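Local coordinates for protein putative S-adenosyl-L-methionine-dependent Methyltransferase (Methanococcus maripaludis, PDB 3DLC) that binds S-adenosylmethionine and is thought to transfer its methyl group to an acceptor not yet established, as a class I, Rossmann-like methyltransferase, at residues L72-H77 with Q99-N104; G119-W124 with T144-G149; N16-S21 with S52-L57. All coordinates share one frame; numbering follows the deposited sequence.

Contact 1. Residues L72-H77 with Q99-N104; sequences LDFSKH and QGDVHN. With SAM (S-adenosylmethionine), chain C.
Phe74 and Asp101 stand side by side at the adenosine of S-adenosylmethionine, where two neighbouring parallel strands of a Rossmann-like methyltransferase sheet come to their C-terminal ends. The Phe74 ring lies over the adenine, with SAM C5 3.4 Å above the plane at its centre, and its CD2 edge faces Asp101 OD2, the carboxylate turned 86° to the ring. Asp101 OD1 takes the exocyclic amine, SAM N6, at 3.1 Å, while the backbone N of Val102 donates to SAM N1 in a nearly straight bond of 168°, so the pairing edge of the base is read by one side chain and one peptide. At the ribose, Asp73 spreads its carboxylate over the diol: OD1 receives SAM O2' at 2.7 Å and OD2 receives SAM O3' at 2.6 Å. This acidic residue at the end of the second strand is a hallmark of the family.

Behind this first shell both acids are fixed by nearby backbone N-H groups and, for Asp101, by a histidine. Asp73 OD1 also accepts Ser75 N on its anti lone pair, an Asx turn, and Gly53 N holds OD2. Asp101 OD1 makes a second Asx turn with His103 N and is gripped again by His103 ND1 at 2.7 Å, both from the same face of the carboxylate. Further from the ligand, the segments are joined by Gly100 N bonding Asp73 O, and Leu72 CD1 packs against the Gly100 backbone. Gln99, bent at chi2 (72°), folds back along 74-76; its OE1, also held by Asn79, accepts from a water 2.6 Å away.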
loop_
_atom_site.group_PDB
_atom_site.type_symbol
_atom_site.label_atom_id
_atom_site.label_comp_id
_atom_site.label_asym_id
_atom_site.label_seq_id
_atom_site.Cartn_x
_atom_site.Cartn_y
_atom_site.Cartn_z
ATOM N N LEU A 72 -6.495 -5.060 -3.592
ATOM C CA LEU A 72 -7.571 -5.076 -2.609
ATOM C C LEU A 72 -7.890 -3.659 -2.140
ATOM O O LEU A 72 -7.016 -2.937 -1.672
ATOM C CB LEU A 72 -7.103 -5.897 -1.399
ATOM C CG LEU A 72 -8.077 -5.988 -0.226
ATOM C CD1 LEU A 72 -9.259 -6.896 -0.554
ATOM C CD2 LEU A 72 -7.400 -6.516 1.042
ATOM N N ASP A 73 -9.144 -3.268 -2.238
ATOM C CA ASP A 73 -9.563 -1.956 -1.739
ATOM C C ASP A 73 -11.003 -2.033 -1.262
ATOM O O ASP A 73 -11.823 -2.725 -1.864
ATOM C CB ASP A 73 -9.397 -0.896 -2.819
ATOM C CG ASP A 73 -9.309 0.508 -2.235
ATOM O OD1 ASP A 73 -10.328 1.037 -1.756
ATOM O OD2 ASP A 73 -8.188 1.085 -2.236
ATOM N N PHE A 74 -11.313 -1.340 -0.179
ATOM C CA PHE A 74 -12.643 -1.354 0.396
ATOM C C PHE A 74 -13.596 -0.359 -0.209
ATOM O O PHE A 74 -14.777 -0.380 0.144
ATOM C CB PHE A 74 -12.613 -1.285 1.955
ATOM C CG PHE A 74 -12.406 0.083 2.573
ATOM C CD1 PHE A 74 -11.900 1.172 1.878
ATOM C CD2 PHE A 74 -12.702 0.232 3.914
ATOM C CE1 PHE A 74 -11.729 2.390 2.537
ATOM C CE2 PHE A 74 -12.521 1.426 4.559
ATOM C CZ PHE A 74 -12.033 2.518 3.875
ATOM N N SER A 75 -13.129 0.459 -1.155
ATOM C CA SER A 75 -13.959 1.471 -1.787
ATOM C C SER A 75 -14.376 1.046 -3.180
ATOM O O SER A 75 -13.534 0.899 -4.087
ATOM C CB SER A 75 -13.226 2.810 -1.859
ATOM O OG SER A 75 -13.928 3.663 -2.741
ATOM N N LYS A 76 -15.674 0.828 -3.368
ATOM C CA LYS A 76 -16.236 0.501 -4.676
ATOM C C LYS A 76 -15.829 1.551 -5.698
ATOM O O LYS A 76 -15.606 1.257 -6.851
ATOM C CB LYS A 76 -17.777 0.472 -4.592
ATOM C CG LYS A 76 -18.465 0.226 -5.909
ATOM C CD LYS A 76 -18.124 -1.096 -6.453
ATOM C CE LYS A 76 -18.946 -1.437 -7.691
ATOM N NZ LYS A 76 -18.635 -2.812 -8.161
ATOM N N HIS A 77 -15.792 2.819 -5.285
ATOM C CA HIS A 77 -15.458 3.920 -6.202
ATOM C C HIS A 77 -14.016 3.852 -6.678
ATOM O O HIS A 77 -13.734 4.069 -7.856
ATOM C CB HIS A 77 -15.728 5.251 -5.548
ATOM C CG HIS A 77 -17.091 5.317 -5.025
ATOM N ND1 HIS A 77 -18.168 5.345 -5.868
ATOM C CD2 HIS A 77 -17.578 5.187 -3.775
ATOM C CE1 HIS A 77 -19.280 5.314 -5.151
ATOM N NE2 HIS A 77 -18.946 5.203 -3.877
ATOM N N GLN A 99 -12.712 -6.463 -4.063
ATOM C CA GLN A 99 -13.481 -5.598 -3.185
ATOM C C GLN A 99 -13.391 -6.184 -1.792
ATOM O O GLN A 99 -13.836 -7.312 -1.555
ATOM C CB GLN A 99 -14.937 -5.543 -3.684
ATOM C CG GLN A 99 -15.878 -4.747 -2.870
ATOM C CD GLN A 99 -15.640 -3.278 -3.012
ATOM O OE1 GLN A 99 -15.486 -2.747 -4.127
ATOM N NE2 GLN A 99 -15.622 -2.582 -1.868
ATOM N N GLY A 100 -12.797 -5.479 -0.849
ATOM C CA GLY A 100 -12.705 -5.994 0.498
ATOM C C GLY A 100 -11.851 -5.119 1.378
ATOM O O GLY A 100 -11.251 -4.150 0.958
ATOM N N ASP A 101 -11.804 -5.511 2.637
ATOM C CA ASP A 101 -11.216 -4.750 3.734
ATOM C C ASP A 101 -10.061 -5.507 4.361
ATOM O O ASP A 101 -10.114 -6.741 4.537
ATOM C CB ASP A 101 -12.344 -4.544 4.789
ATOM C CG ASP A 101 -12.076 -3.473 5.791
ATOM O OD1 ASP A 101 -11.008 -3.468 6.428
ATOM O OD2 ASP A 101 -12.956 -2.590 5.947
ATOM N N VAL A 102 -9.007 -4.772 4.700
ATOM C CA VAL A 102 -7.828 -5.334 5.346
ATOM C C VAL A 102 -8.184 -6.064 6.657
ATOM O O VAL A 102 -7.452 -6.933 7.108
ATOM C CB VAL A 102 -6.757 -4.236 5.591
ATOM C CG1 VAL A 102 -7.195 -3.224 6.646
ATOM C CG2 VAL A 102 -5.413 -4.885 5.934
ATOM N N HIS A 103 -9.313 -5.702 7.259
ATOM C CA HIS A 103 -9.699 -6.331 8.522
ATOM C C HIS A 103 -10.397 -7.662 8.334
ATOM O O HIS A 103 -10.700 -8.338 9.322
ATOM C CB HIS A 103 -10.601 -5.426 9.352
ATOM C CG HIS A 103 -9.966 -4.130 9.715
ATOM N ND1 HIS A 103 -10.097 -3.010 8.930
ATOM C CD2 HIS A 103 -9.126 -3.790 10.722
ATOM C CE1 HIS A 103 -9.416 -2.018 9.485
ATOM N NE2 HIS A 103 -8.814 -2.465 10.567
ATOM N N ASN A 104 -10.659 -8.054 7.092
ATOM C CA ASN A 104 -11.324 -9.323 6.817
ATOM C C ASN A 104 -11.045 -9.674 5.361
ATOM O O ASN A 104 -11.884 -9.564 4.482
ATOM C CB ASN A 104 -12.812 -9.185 7.116
ATOM C CG ASN A 104 -13.531 -10.468 6.920
ATOM O OD1 ASN A 104 -13.059 -11.488 7.387
ATOM N ND2 ASN A 104 -14.700 -10.436 6.266
HETATM N N SAM C . -2.264 2.784 -2.922
HETATM C CA SAM C . -2.766 3.885 -3.784
HETATM C C SAM C . -1.633 4.795 -4.169
HETATM O O SAM C . -0.595 4.767 -3.504
HETATM O OXT SAM C . -1.802 5.575 -5.100
HETATM C CB SAM C . -3.895 4.628 -3.095
HETATM C CG SAM C . -3.537 5.333 -1.826
HETATM S SD SAM C . -5.004 6.144 -1.160
HETATM C CE SAM C . -4.122 7.451 -0.353
HETATM C "C5'" SAM C . -5.534 5.032 0.247
HETATM C "C4'" SAM C . -6.450 3.815 -0.081
HETATM O "O4'" SAM C . -6.653 2.814 0.969
HETATM C "C3'" SAM C . -7.841 4.207 -0.642
HETATM O "O3'" SAM C . -7.957 3.687 -1.931
HETATM C "C2'" SAM C . -8.808 3.551 0.346
HETATM O "O2'" SAM C . -10.084 3.208 -0.145
HETATM C "C1'" SAM C . -7.992 2.351 0.856
HETATM N N9 SAM C . -8.399 1.866 2.184
HETATM C C8 SAM C . -8.492 2.614 3.334
HETATM N N7 SAM C . -8.812 1.828 4.390
HETATM C C5 SAM C . -8.949 0.556 3.899
HETATM C C6 SAM C . -9.300 -0.661 4.489
HETATM N N6 SAM C . -9.663 -0.807 5.777
HETATM N N1 SAM C . -9.283 -1.757 3.699
HETATM C C2 SAM C . -8.980 -1.672 2.360
HETATM N N3 SAM C . -8.694 -0.499 1.727
HETATM C C4 SAM C . -8.670 0.567 2.525
HETATM O O HOH W 1 -16.407 -3.602 -6.452
#

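Contact 2. Residues G119-W124 with T144-G149; sequences GSVFFW and TYIGGG. With SAM (S-adenosylmethionine), chain C.
The backbone N of Gly119 reaches Gly147 O at 2.8 Å, joining the loop after strand 112-118 to the neighbouring parallel strand 142-148 of the Rossmann-like methyltransferase sheet. The donor lies in the carbonyl plane, and the bond falls where strand 142-148 turns a corner, at Gly147. Close by, Val121 CG1 comes 3.9 Å from Gly147 CA, so bond and methyl meet the same glycine. This enclosed side continues to Ile146, whose CG2 makes two wide apolar contacts, with Val121 CB and with Trp124 CH2, each 4.1 Å away; Ile134 of helix 127-137 also packs on Ile146 and Trp124. Between Val121 and Gly147 a single water fills in where the backbones part: it accepts from Val121 N and donates to Gly147 O, giving that carbonyl a second partner.

The Phe122 side lies nearer solvent. There Gly148 CA sits at the edge of the ring, and CZ comes 3.9 Å from Gly148 N. A side chain at Gly148 would run into Phe122 CE2, so the glycine lets the ring settle against the bare backbone.

Toward the cofactor the loop is held by side-chain bonds. With CG beside the backbone N (chi1 -57°), the Trp124 indole folds back over its own loop, Val121 CA lying over its centre, and its CD1 edge turns to SAM N7. Its NE1 donates to Ser120 OG, 23° out of the ring plane. The Ser120 hydroxyl thus accepts from the indole and spends its own proton on the ribose ring oxygen, with OG 2.8 Å from SAM O4'.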
loop_
_atom_site.group_PDB
_atom_site.type_symbol
_atom_site.label_atom_id
_atom_site.label_comp_id
_atom_site.label_asym_id
_atom_site.label_seq_id
_atom_site.Cartn_x
_atom_site.Cartn_y
_atom_site.Cartn_z
ATOM N N GLY A 119 0.188 4.242 1.329
ATOM C CA GLY A 119 -0.779 5.263 1.664
ATOM C C GLY A 119 -2.100 4.846 2.239
ATOM O O GLY A 119 -3.034 5.642 2.177
ATOM N N SER A 120 -2.230 3.586 2.662
ATOM C CA SER A 120 -3.432 3.060 3.281
ATOM C C SER A 120 -3.346 2.850 4.794
ATOM O O SER A 120 -4.304 3.145 5.509
ATOM C CB SER A 120 -3.772 1.764 2.536
ATOM O OG SER A 120 -5.099 1.336 2.769
ATOM N N VAL A 121 -2.196 2.371 5.270
ATOM C CA VAL A 121 -2.047 2.010 6.664
ATOM C C VAL A 121 -2.362 3.145 7.619
ATOM O O VAL A 121 -2.812 2.905 8.727
ATOM C CB VAL A 121 -0.626 1.418 6.935
ATOM C CG1 VAL A 121 0.463 2.463 6.734
ATOM C CG2 VAL A 121 -0.543 0.793 8.324
ATOM N N PHE A 122 -2.118 4.379 7.182
ATOM C CA PHE A 122 -2.306 5.565 8.014
ATOM C C PHE A 122 -3.769 5.846 8.299
ATOM O O PHE A 122 -4.082 6.618 9.194
ATOM C CB PHE A 122 -1.631 6.774 7.355
ATOM C CG PHE A 122 -0.198 6.527 7.011
ATOM C CD1 PHE A 122 0.744 6.253 7.968
ATOM C CD2 PHE A 122 0.189 6.492 5.706
ATOM C CE1 PHE A 122 2.046 5.991 7.623
ATOM C CE2 PHE A 122 1.500 6.216 5.350
ATOM C CZ PHE A 122 2.419 5.979 6.304
ATOM N N PHE A 123 -4.657 5.183 7.573
ATOM C CA PHE A 123 -6.104 5.359 7.744
ATOM C C PHE A 123 -6.777 4.211 8.494
ATOM O O PHE A 123 -7.903 4.371 8.965
ATOM C CB PHE A 123 -6.805 5.497 6.376
ATOM C CG PHE A 123 -6.364 6.692 5.586
ATOM C CD1 PHE A 123 -6.735 7.972 5.950
ATOM C CD2 PHE A 123 -5.600 6.545 4.451
ATOM C CE1 PHE A 123 -6.336 9.071 5.142
ATOM C CE2 PHE A 123 -5.230 7.606 3.685
ATOM C CZ PHE A 123 -5.560 8.869 4.054
ATOM N N TRP A 124 -6.142 3.060 8.609
ATOM C CA TRP A 124 -6.836 1.894 9.148
ATOM C C TRP A 124 -7.265 2.032 10.575
ATOM O O TRP A 124 -6.491 2.453 11.405
ATOM C CB TRP A 124 -6.007 0.596 9.030
ATOM C CG TRP A 124 -5.601 0.263 7.645
ATOM C CD1 TRP A 124 -6.171 0.705 6.473
ATOM C CD2 TRP A 124 -4.530 -0.603 7.260
ATOM N NE1 TRP A 124 -5.505 0.180 5.394
ATOM C CE2 TRP A 124 -4.468 -0.593 5.853
ATOM C CE3 TRP A 124 -3.605 -1.370 7.959
ATOM C CZ2 TRP A 124 -3.524 -1.335 5.155
ATOM C CZ3 TRP A 124 -2.649 -2.075 7.259
ATOM C CH2 TRP A 124 -2.617 -2.049 5.873
ATOM N N THR A 144 6.537 -8.387 3.445
ATOM C CA THR A 144 5.644 -7.246 3.277
ATOM C C THR A 144 6.439 -5.962 3.045
ATOM O O THR A 144 7.613 -5.859 3.370
ATOM C CB THR A 144 4.678 -7.019 4.471
ATOM O OG1 THR A 144 5.351 -6.415 5.588
ATOM C CG2 THR A 144 4.042 -8.296 4.942
ATOM N N TYR A 145 5.740 -4.959 2.511
ATOM C CA TYR A 145 6.297 -3.611 2.312
ATOM C C TYR A 145 5.083 -2.690 2.381
ATOM O O TYR A 145 4.442 -2.385 1.383
ATOM C CB TYR A 145 7.017 -3.550 0.982
ATOM C CG TYR A 145 7.940 -2.363 0.791
ATOM C CD1 TYR A 145 9.238 -2.369 1.278
ATOM C CD2 TYR A 145 7.550 -1.265 0.045
ATOM C CE1 TYR A 145 10.102 -1.340 1.035
ATOM C CE2 TYR A 145 8.421 -0.231 -0.203
ATOM C CZ TYR A 145 9.698 -0.267 0.294
ATOM O OH TYR A 145 10.534 0.782 0.007
ATOM N N ILE A 146 4.768 -2.294 3.617
ATOM C CA ILE A 146 3.494 -1.608 3.947
ATOM C C ILE A 146 3.789 -0.283 4.601
ATOM O O ILE A 146 4.424 -0.213 5.660
ATOM C CB ILE A 146 2.655 -2.502 4.896
ATOM C CG1 ILE A 146 2.244 -3.789 4.165
ATOM C CG2 ILE A 146 1.477 -1.733 5.472
ATOM C CD1 ILE A 146 1.749 -4.876 5.075
ATOM N N GLY A 147 3.350 0.805 3.974
ATOM C CA GLY A 147 3.707 2.111 4.518
ATOM C C GLY A 147 3.341 3.209 3.569
ATOM O O GLY A 147 2.236 3.204 3.010
ATOM N N GLY A 148 4.258 4.131 3.374
ATOM C CA GLY A 148 4.032 5.243 2.452
ATOM C C GLY A 148 5.296 5.972 2.123
ATOM O O GLY A 148 6.302 5.774 2.761
ATOM N N GLY A 149 5.239 6.809 1.105
ATOM C CA GLY A 149 6.398 7.538 0.677
ATOM C C GLY A 149 6.390 7.780 -0.813
ATOM O O GLY A 149 5.411 7.530 -1.519
HETATM N N SAM C . -2.264 2.784 -2.922
HETATM C CA SAM C . -2.766 3.885 -3.784
HETATM C C SAM C . -1.633 4.795 -4.169
HETATM O O SAM C . -0.595 4.767 -3.504
HETATM O OXT SAM C . -1.802 5.575 -5.100
HETATM C CB SAM C . -3.895 4.628 -3.095
HETATM C CG SAM C . -3.537 5.333 -1.826
HETATM S SD SAM C . -5.004 6.144 -1.160
HETATM C CE SAM C . -4.122 7.451 -0.353
HETATM C "C5'" SAM C . -5.534 5.032 0.247
HETATM C "C4'" SAM C . -6.450 3.815 -0.081
HETATM O "O4'" SAM C . -6.653 2.814 0.969
HETATM C "C3'" SAM C . -7.841 4.207 -0.642
HETATM O "O3'" SAM C . -7.957 3.687 -1.931
HETATM C "C2'" SAM C . -8.808 3.551 0.346
HETATM O "O2'" SAM C . -10.084 3.208 -0.145
HETATM C "C1'" SAM C . -7.992 2.351 0.856
HETATM N N9 SAM C . -8.399 1.866 2.184
HETATM C C8 SAM C . -8.492 2.614 3.334
HETATM N N7 SAM C . -8.812 1.828 4.390
HETATM C C5 SAM C . -8.949 0.556 3.899
HETATM C C6 SAM C . -9.300 -0.661 4.489
HETATM N N6 SAM C . -9.663 -0.807 5.777
HETATM N N1 SAM C . -9.283 -1.757 3.699
HETATM C C2 SAM C . -8.980 -1.672 2.360
HETATM N N3 SAM C . -8.694 -0.499 1.727
HETATM C C4 SAM C . -8.670 0.567 2.525
HETATM O O HOH W 2 -0.092 1.528 3.474
#

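Contact 3. Residues N16-S21 with S52-L57; sequences NMDEIS and SGPGAL. With SAM (S-adenosylmethionine), chain C.
Met17, Asp18 and Ser21 lie along one side of helix 11-22 and meet a tight turn that leads into helix 56-64. Ser52 to Gly55 form a type II' beta turn closed by Gly55 N bonding Ser52 O; Gly53 has phi 61°, and Gly55, also at positive phi, is the N-cap of the helix. The CA atoms come nearest at Asp18 and Pro54, 5.4 Å apart.

Pro54 is the residue of the turn that chiefly meets the helix. Its CD lies 3.6 Å from Met17 CG, the two side chains crossing at about a right angle, while its CG rests on the backbone of Asp18 and its CB comes near Asp18 OD1. That carboxylate is held from outside, by Lys22 in a salt bridge and by Asn85, which also bonds Pro54 O. An alanine here would lack CG and CD, and the likely result is a gap beside Met17 CG that leaves the selenomethionine less firmly placed over the cofactor.

Met17, modelled as selenomethionine, bends at chi2 (68°), bringing SE to 3.6 Å from the methyl carbon SAM CE, and again at chi3 (-113°), bringing CE to 3.6 Å from SAM OXT. Nearby a water accepts from Ala56 N and donates to SAM OXT; in the conformer given, Ser21 OG lies 2.9 Å from it. A glycine-rich turn between first strand and helix, with the methionine part of the ligand alongside and helix 11-22 packed beside it, is consistent with the glycine-rich nucleotide-binding loop of class I methyltransferases.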
loop_
_atom_site.group_PDB
_atom_site.type_symbol
_atom_site.label_atom_id
_atom_site.label_comp_id
_atom_site.label_asym_id
_atom_site.label_seq_id
_atom_site.Cartn_x
_atom_site.Cartn_y
_atom_site.Cartn_z
ATOM N N ASN A 16 -10.044 12.377 -7.378
ATOM C CA ASN A 16 -8.881 13.191 -6.984
ATOM C C ASN A 16 -7.622 12.350 -6.849
ATOM O O ASN A 16 -6.554 12.749 -7.303
ATOM C CB ASN A 16 -9.139 13.889 -5.674
ATOM C CG ASN A 16 -10.160 14.967 -5.771
ATOM O OD1 ASN A 16 -10.547 15.374 -6.860
ATOM N ND2 ASN A 16 -10.584 15.469 -4.638
HETATM N N MSE A 17 -7.755 11.190 -6.210
HETATM C CA MSE A 17 -6.628 10.301 -6.048
HETATM C C MSE A 17 -6.116 9.826 -7.414
HETATM O O MSE A 17 -4.901 9.771 -7.659
HETATM C CB MSE A 17 -7.000 9.125 -5.175
HETATM C CG MSE A 17 -5.826 8.186 -4.814
HETATM SE SE MSE A 17 -4.485 8.964 -3.651
HETATM C CE MSE A 17 -2.990 9.007 -4.891
ATOM N N ASP A 18 -7.042 9.476 -8.302
ATOM C CA ASP A 18 -6.683 9.020 -9.628
ATOM C C ASP A 18 -5.920 10.124 -10.378
ATOM O O ASP A 18 -4.890 9.883 -11.010
ATOM C CB ASP A 18 -7.944 8.655 -10.401
ATOM C CG ASP A 18 -7.648 8.045 -11.756
ATOM O OD1 ASP A 18 -6.801 7.138 -11.845
ATOM O OD2 ASP A 18 -8.317 8.443 -12.740
ATOM N N GLU A 19 -6.447 11.341 -10.318
ATOM C CA GLU A 19 -5.801 12.456 -11.027
ATOM C C GLU A 19 -4.394 12.704 -10.538
ATOM O O GLU A 19 -3.479 12.922 -11.325
ATOM C CB GLU A 19 -6.664 13.716 -10.905
ATOM C CG GLU A 19 -7.924 13.595 -11.766
ATOM C CD GLU A 19 -8.889 14.771 -11.669
ATOM O OE1 GLU A 19 -8.628 15.715 -10.883
ATOM O OE2 GLU A 19 -9.944 14.704 -12.363
ATOM N N ILE A 20 -4.201 12.658 -9.232
ATOM C CA ILE A 20 -2.868 12.865 -8.641
ATOM C C ILE A 20 -1.938 11.702 -9.002
ATOM O O ILE A 20 -0.773 11.901 -9.375
ATOM C CB ILE A 20 -2.966 13.100 -7.137
ATOM C CG1 ILE A 20 -3.549 14.493 -6.883
ATOM C CG2 ILE A 20 -1.575 12.952 -6.466
ATOM C CD1 ILE A 20 -2.597 15.660 -7.218
ATOM N N SER A 21 -2.463 10.478 -8.929
ATOM C CA SER A 21 -1.737 9.261 -9.254
ATOM C C SER A 21 -1.167 9.295 -10.691
ATOM O O SER A 21 -0.116 8.753 -10.995
ATOM C CB SER A 21 -2.712 8.075 -9.095
ATOM O OG SER A 21 -2.130 6.875 -9.529
ATOM N N SER A 52 -5.247 -0.512 -2.716
ATOM C CA SER A 52 -4.689 -0.287 -4.023
ATOM C C SER A 52 -5.171 0.998 -4.711
ATOM O O SER A 52 -4.498 1.509 -5.607
ATOM C CB SER A 52 -4.985 -1.518 -4.896
ATOM O OG SER A 52 -6.330 -1.969 -4.729
ATOM N N GLY A 53 -6.339 1.500 -4.308
ATOM C CA GLY A 53 -6.815 2.759 -4.820
ATOM C C GLY A 53 -6.999 2.706 -6.330
ATOM O O GLY A 53 -7.547 1.753 -6.858
ATOM N N PRO A 54 -6.543 3.740 -7.062
ATOM C CA PRO A 54 -6.659 3.718 -8.515
ATOM C C PRO A 54 -5.769 2.685 -9.219
ATOM O O PRO A 54 -5.867 2.533 -10.430
ATOM C CB PRO A 54 -6.245 5.134 -8.929
ATOM C CG PRO A 54 -6.440 5.981 -7.716
ATOM C CD PRO A 54 -6.107 5.060 -6.569
ATOM N N GLY A 55 -4.907 1.992 -8.457
ATOM C CA GLY A 55 -4.147 0.874 -8.963
ATOM C C GLY A 55 -2.743 1.125 -9.424
ATOM O O GLY A 55 -2.116 0.227 -9.985
ATOM N N ALA A 56 -2.205 2.326 -9.206
ATOM C CA ALA A 56 -0.930 2.669 -9.821
ATOM C C ALA A 56 0.233 1.831 -9.322
ATOM O O ALA A 56 1.149 1.583 -10.088
ATOM C CB ALA A 56 -0.630 4.159 -9.703
ATOM N N LEU A 57 0.239 1.423 -8.057
ATOM C CA LEU A 57 1.371 0.607 -7.575
ATOM C C LEU A 57 1.299 -0.794 -8.190
ATOM O O LEU A 57 2.302 -1.356 -8.599
ATOM C CB LEU A 57 1.437 0.537 -6.041
ATOM C CG LEU A 57 2.629 -0.222 -5.459
ATOM C CD1 LEU A 57 3.984 0.354 -5.955
ATOM C CD2 LEU A 57 2.517 -0.216 -3.937
HETATM N N SAM C . -2.264 2.784 -2.922
HETATM C CA SAM C . -2.766 3.885 -3.784
HETATM C C SAM C . -1.633 4.795 -4.169
HETATM O O SAM C . -0.595 4.767 -3.504
HETATM O OXT SAM C . -1.802 5.575 -5.100
HETATM C CB SAM C . -3.895 4.628 -3.095
HETATM C CG SAM C . -3.537 5.333 -1.826
HETATM S SD SAM C . -5.004 6.144 -1.160
HETATM C CE SAM C . -4.122 7.451 -0.353
HETATM C "C5'" SAM C . -5.534 5.032 0.247
HETATM C "C4'" SAM C . -6.450 3.815 -0.081
HETATM O "O4'" SAM C . -6.653 2.814 0.969
HETATM C "C3'" SAM C . -7.841 4.207 -0.642
HETATM O "O3'" SAM C . -7.957 3.687 -1.931
HETATM C "C2'" SAM C . -8.808 3.551 0.346
HETATM O "O2'" SAM C . -10.084 3.208 -0.145
HETATM C "C1'" SAM C . -7.992 2.351 0.856
HETATM N N9 SAM C . -8.399 1.866 2.184
HETATM C C8 SAM C . -8.492 2.614 3.334
HETATM N N7 SAM C . -8.812 1.828 4.390
HETATM C C5 SAM C . -8.949 0.556 3.899
HETATM C C6 SAM C . -9.300 -0.661 4.489
HETATM N N6 SAM C . -9.663 -0.807 5.777
HETATM N N1 SAM C . -9.283 -1.757 3.699
HETATM C C2 SAM C . -8.980 -1.672 2.360
HETATM N N3 SAM C . -8.694 -0.499 1.727
HETATM C C4 SAM C . -8.670 0.567 2.525
HETATM O O HOH W 3 -2.965 4.811 -7.619
#

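The three contacts divide one cofactor between them, a worked case of a Rossmann-like site assembled from loops at the C-terminal ends of neighbouring strands and an N-terminal helix. Contact 1 serves the adenine and ribose diol, contact 2 the ribose ring oxygen and an edge of the adenine, and contact 3 the methionine end. Their centres are spaced almost evenly, about 14 or 15 Å apart in each pair. Contacts 1 and 3 are joined directly, Leu72 O lying 3.2 Å from Ser52 N in a probable hydrogen bond; contacts 1 and 2 pack through Val102 CG1, 3.8 Å from Trp124 CD2. Contacts 2 and 3 stay about 6 Å apart at their nearest atoms, with S-adenosylmethionine touching both.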